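Local coordinates for protein glutaredoxin (Grx-1) (Archaeoglobus fulgidus, PDB 3IC4) that probably transfers electrons as a small thiol-disulfide oxidoreductase of the thioredoxin fold, as other glutaredoxins do, at residues I56-V59 against H60-S63; G80-E83 against E84-K87. All blocks are in the same frame, centred on the assembly; numbering follows the deposited sequence.

Interaction 1: residues I56-V59 against H60-S63; sequences IEKV and HSIS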
loop_
_atom_site.group_PDB
_atom_site.type_symbol
_atom_site.label_atom_id
_atom_site.label_comp_id
_atom_site.label_asym_id
_atom_site.label_seq_id
_atom_site.Cartn_x
_atom_site.Cartn_y
_atom_site.Cartn_z
ATOM N N ILE A 56 7.472 -0.113 7.508
ATOM C CA ILE A 56 7.173 -1.511 7.915
ATOM C C ILE A 56 6.220 -1.586 9.133
ATOM O O ILE A 56 5.262 -2.373 9.173
ATOM C CB ILE A 56 8.462 -2.388 8.088
ATOM C CG1 ILE A 56 9.148 -2.573 6.720
ATOM C CG2 ILE A 56 8.028 -3.782 8.627
ATOM C CD1 ILE A 56 10.620 -3.045 6.731
ATOM N N GLU A 57 6.471 -0.754 10.132
ATOM C CA GLU A 57 5.631 -0.743 11.307
ATOM C C GLU A 57 4.256 -0.220 10.961
ATOM O O GLU A 57 3.252 -0.713 11.493
ATOM C CB GLU A 57 6.286 0.033 12.452
ATOM C CG GLU A 57 7.464 -0.747 13.157
ATOM C CD GLU A 57 7.248 -2.273 13.371
ATOM O OE1 GLU A 57 6.127 -2.751 13.709
ATOM O OE2 GLU A 57 8.240 -3.006 13.165
ATOM N N LYS A 58 4.192 0.705 10.024
ATOM C CA LYS A 58 2.894 1.214 9.541
ATOM C C LYS A 58 2.031 0.170 8.828
ATOM O O LYS A 58 0.830 0.033 9.117
ATOM C CB LYS A 58 3.131 2.380 8.642
ATOM C CG LYS A 58 1.879 3.030 8.042
ATOM C CD LYS A 58 0.987 3.526 9.087
ATOM C CE LYS A 58 0.258 4.796 8.707
ATOM N NZ LYS A 58 -0.345 5.405 9.918
ATOM N N VAL A 59 2.634 -0.571 7.933
ATOM C CA VAL A 59 2.019 -1.710 7.262
ATOM C C VAL A 59 1.434 -2.689 8.322
ATOM O O VAL A 59 0.332 -3.155 8.185
ATOM C CB VAL A 59 3.131 -2.463 6.367
ATOM C CG1 VAL A 59 2.908 -3.965 6.267
ATOM C CG2 VAL A 59 3.247 -1.871 5.034
ATOM N N HIS A 60 2.212 -2.968 9.359
ATOM C CA HIS A 60 1.813 -3.878 10.428
ATOM C C HIS A 60 0.650 -3.316 11.187
ATOM O O HIS A 60 -0.283 -4.037 11.548
ATOM C CB HIS A 60 2.967 -4.174 11.326
ATOM C CG HIS A 60 2.588 -4.984 12.508
ATOM N ND1 HIS A 60 2.242 -4.421 13.713
ATOM C CD2 HIS A 60 2.447 -6.320 12.655
ATOM C CE1 HIS A 60 1.917 -5.371 14.571
ATOM N NE2 HIS A 60 2.015 -6.542 13.947
ATOM N N SER A 61 0.656 -2.010 11.413
ATOM C CA SER A 61 -0.435 -1.382 12.136
ATOM C C SER A 61 -1.739 -1.414 11.349
ATOM O O SER A 61 -2.796 -1.391 11.950
ATOM C CB SER A 61 -0.045 0.037 12.479
ATOM O OG SER A 61 -0.235 0.928 11.414
ATOM N N ILE A 62 -1.669 -1.512 10.017
ATOM C CA ILE A 62 -2.857 -1.632 9.158
ATOM C C ILE A 62 -3.331 -3.123 9.031
ATOM O O ILE A 62 -4.466 -3.428 9.306
ATOM C CB ILE A 62 -2.598 -1.108 7.792
ATOM C CG1 ILE A 62 -2.277 0.404 7.859
ATOM C CG2 ILE A 62 -3.784 -1.415 6.933
ATOM C CD1 ILE A 62 -1.518 0.934 6.662
ATOM N N SER A 63 -2.451 -4.053 8.672
ATOM C CA SER A 63 -2.881 -5.440 8.356
ATOM C C SER A 63 -2.681 -6.455 9.509
ATOM O O SER A 63 -3.196 -7.551 9.427
ATOM C CB SER A 63 -2.079 -6.008 7.155
ATOM O OG SER A 63 -0.701 -6.227 7.509
HETATM O O HOH W 1 -2.442 3.103 10.815
#

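Interaction 2: residues G80-E83 against E84-K87; sequences GYNE and EKLK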
loop_
_atom_site.group_PDB
_atom_site.type_symbol
_atom_site.label_atom_id
_atom_site.label_comp_id
_atom_site.label_asym_id
_atom_site.label_seq_id
_atom_site.Cartn_x
_atom_site.Cartn_y
_atom_site.Cartn_z
ATOM N N GLY A 80 -2.760 -8.753 0.370
ATOM C CA GLY A 80 -2.534 -9.691 -0.725
ATOM C C GLY A 80 -3.246 -9.336 -2.028
ATOM O O GLY A 80 -4.196 -8.541 -2.036
ATOM N N TYR A 81 -2.776 -9.912 -3.132
ATOM C CA TYR A 81 -3.438 -9.764 -4.392
ATOM C C TYR A 81 -4.655 -10.660 -4.503
ATOM O O TYR A 81 -4.562 -11.922 -4.584
ATOM C CB TYR A 81 -2.489 -10.071 -5.547
ATOM C CG TYR A 81 -3.123 -9.909 -6.897
ATOM C CD1 TYR A 81 -3.471 -8.662 -7.373
ATOM C CD2 TYR A 81 -3.366 -10.991 -7.723
ATOM C CE1 TYR A 81 -4.063 -8.518 -8.585
ATOM C CE2 TYR A 81 -3.902 -10.833 -8.980
ATOM C CZ TYR A 81 -4.255 -9.609 -9.399
ATOM O OH TYR A 81 -4.783 -9.450 -10.685
ATOM N N ASN A 82 -5.812 -10.074 -4.373
ATOM C CA ASN A 82 -7.067 -10.794 -4.549
ATOM C C ASN A 82 -7.962 -9.864 -5.296
ATOM O O ASN A 82 -8.352 -8.832 -4.752
ATOM C CB ASN A 82 -7.736 -11.102 -3.228
ATOM C CG ASN A 82 -9.093 -11.838 -3.405
ATOM O OD1 ASN A 82 -10.124 -11.235 -3.660
ATOM N ND2 ASN A 82 -9.060 -13.157 -3.264
ATOM N N GLU A 83 -8.314 -10.239 -6.515
ATOM C CA GLU A 83 -9.022 -9.271 -7.368
ATOM C C GLU A 83 -10.414 -8.916 -6.865
ATOM O O GLU A 83 -10.840 -7.768 -6.914
ATOM C CB GLU A 83 -9.150 -9.846 -8.742
ATOM C CG GLU A 83 -7.902 -9.852 -9.558
ATOM C CD GLU A 83 -8.244 -10.108 -11.020
ATOM O OE1 GLU A 83 -8.314 -9.101 -11.784
ATOM O OE2 GLU A 83 -8.477 -11.294 -11.362
ATOM N N GLU A 84 -11.133 -9.920 -6.406
ATOM C CA GLU A 84 -12.476 -9.714 -5.899
ATOM C C GLU A 84 -12.450 -8.750 -4.704
ATOM O O GLU A 84 -13.202 -7.797 -4.660
ATOM C CB GLU A 84 -13.077 -11.075 -5.494
ATOM C CG GLU A 84 -13.151 -12.170 -6.633
ATOM C CD GLU A 84 -11.797 -12.473 -7.437
ATOM O OE1 GLU A 84 -10.724 -12.822 -6.813
ATOM O OE2 GLU A 84 -11.840 -12.376 -8.718
ATOM N N LYS A 85 -11.558 -8.985 -3.758
ATOM C CA LYS A 85 -11.432 -8.142 -2.578
ATOM C C LYS A 85 -10.963 -6.737 -2.924
ATOM O O LYS A 85 -11.465 -5.762 -2.357
ATOM C CB LYS A 85 -10.479 -8.773 -1.561
ATOM C CG LYS A 85 -11.110 -9.949 -0.771
ATOM C CD LYS A 85 -10.305 -10.264 0.509
ATOM C CE LYS A 85 -9.083 -11.135 0.201
ATOM N NZ LYS A 85 -8.497 -11.910 1.439
ATOM N N LEU A 86 -10.047 -6.612 -3.887
ATOM C CA LEU A 86 -9.611 -5.291 -4.316
ATOM C C LEU A 86 -10.747 -4.513 -5.009
ATOM O O LEU A 86 -10.917 -3.355 -4.747
ATOM C CB LEU A 86 -8.354 -5.391 -5.217
ATOM C CG LEU A 86 -7.041 -5.848 -4.541
ATOM C CD1 LEU A 86 -5.908 -6.299 -5.529
ATOM C CD2 LEU A 86 -6.521 -4.740 -3.669
ATOM N N LYS A 87 -11.526 -5.158 -5.880
ATOM C CA LYS A 87 -12.668 -4.503 -6.537
ATOM C C LYS A 87 -13.667 -4.056 -5.485
ATOM O O LYS A 87 -14.034 -2.916 -5.469
ATOM C CB LYS A 87 -13.353 -5.447 -7.527
ATOM C CG LYS A 87 -12.513 -5.731 -8.765
ATOM C CD LYS A 87 -13.101 -6.904 -9.593
ATOM C CE LYS A 87 -12.122 -7.327 -10.734
ATOM N NZ LYS A 87 -12.662 -8.228 -11.785
#

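Interaction 1: residues I56-V59 against H60-S63
Ser61 turns its hydroxyl back onto the carbonyl of Lys58, one turn earlier in the last stretch of helix 49-63, and the 2.7 Å bond from OG to Lys58 O is the shortest hydrogen bond between 56-59 and 60-63. With chi1 at 82°, OG sits between the backbone N and the carbonyl carbon of its own residue, which points it back at the carbonyl oxygen of the preceding turn. It reaches Lys58 O from the flank, at a C=O...OG angle of 123°, while Ile62 N donates to the same oxygen over 3.1 Å. Lys58 O therefore accepts twice. The Lys58 side chain leaves in the direction anti to its backbone N (chi1 180°) and then bends, so that its CD passes 3.7 Å from Ser61 OG; a water bridges the two side chains, accepting from Lys58 NZ and donating to Ser61 OG. Ile62 lays CG1 and CD1 against the same carbonyl, CD1 coming 3.5 Å from Lys58 O, and continues onto Tyr17, Val70 and Val72 of the sheet. Round the helix, Glu57 curls its carboxylate toward His60, OE1 standing obliquely to the imidazole and 4.2 Å from ND1. Tyr66 joins these two: its hydroxyl hydrogen-bonds to Glu57 OE1 and its ring stacks with that of His60. At the end of the helix Val59 O takes a bond from Ser63 N (3.0 Å), whereas Ser63 OG has its stronger partner in Ser65. The backbone bonds thus follow the alpha-helical i to i+4 pattern, with one added bond, from the Ser61 hydroxyl. The chemistry implies one helix with two characters: Ile62 faces the sheet, and the Lys58-Ser61 edge is tied together through a shared carbonyl and water.

Interaction 2: residues G80-E83 against E84-K87
Asn82 is the N-cap of helix 83-91, the last helix of this thioredoxin-type fold, and its amide oxygen closes the first turn. OD1 accepts from Lys85 N over 2.7 Å, lying with that donor in the carbonyl plane, the N-H...O angle 165°. CG stands anti to the backbone N (chi1 179°), which carries the amide across to the start of the helix. Packing is tight on the inner side: Leu86 N donates to Asn82 O, Leu86 CG rests 3.3 Å from that same oxygen, and Leu86 CD1 meets Tyr81 CD1 at 3.9 Å, the two side chains crossing at about a right angle. Leu86 goes on to Phe31 and Val78, and Tyr81 to Arg27 and Thr28 of helix 23-35. The outer side is looser and charged. Glu83 OE1 and Lys87 NZ remain 4.4 Å apart, beyond a salt bridge, and the carboxylates of Glu83 and Glu84 lie near each other. An alanine in place of Asn82 would remove OD1 and is likely to leave Lys85 N without its capping acceptor. Lys85 bends back over the cap, its CE 3.7 Å from Asn82 CG.

Both contacts are local and lie mostly at the surface, each with a single buried residue, Val59 in interaction 1 and Leu86 in interaction 2. They belong to different helices and mark opposite helix ends: residues 56-63 finish helix 49-63, and residues 80-87 lead from strand 76-79 into helix 83-91. At the first, a serine hydroxyl, that of Ser61, adds a second donor to one carbonyl near the C-terminal end; at the second, a side-chain amide supplies an acceptor to an N-H of the opening turn. Their nearest atoms are about 7 Å apart without touching, yet strand 76-79 is shared, with Ile62 and Ser63 reaching His77, and Lys85 and Leu86 reaching Val78.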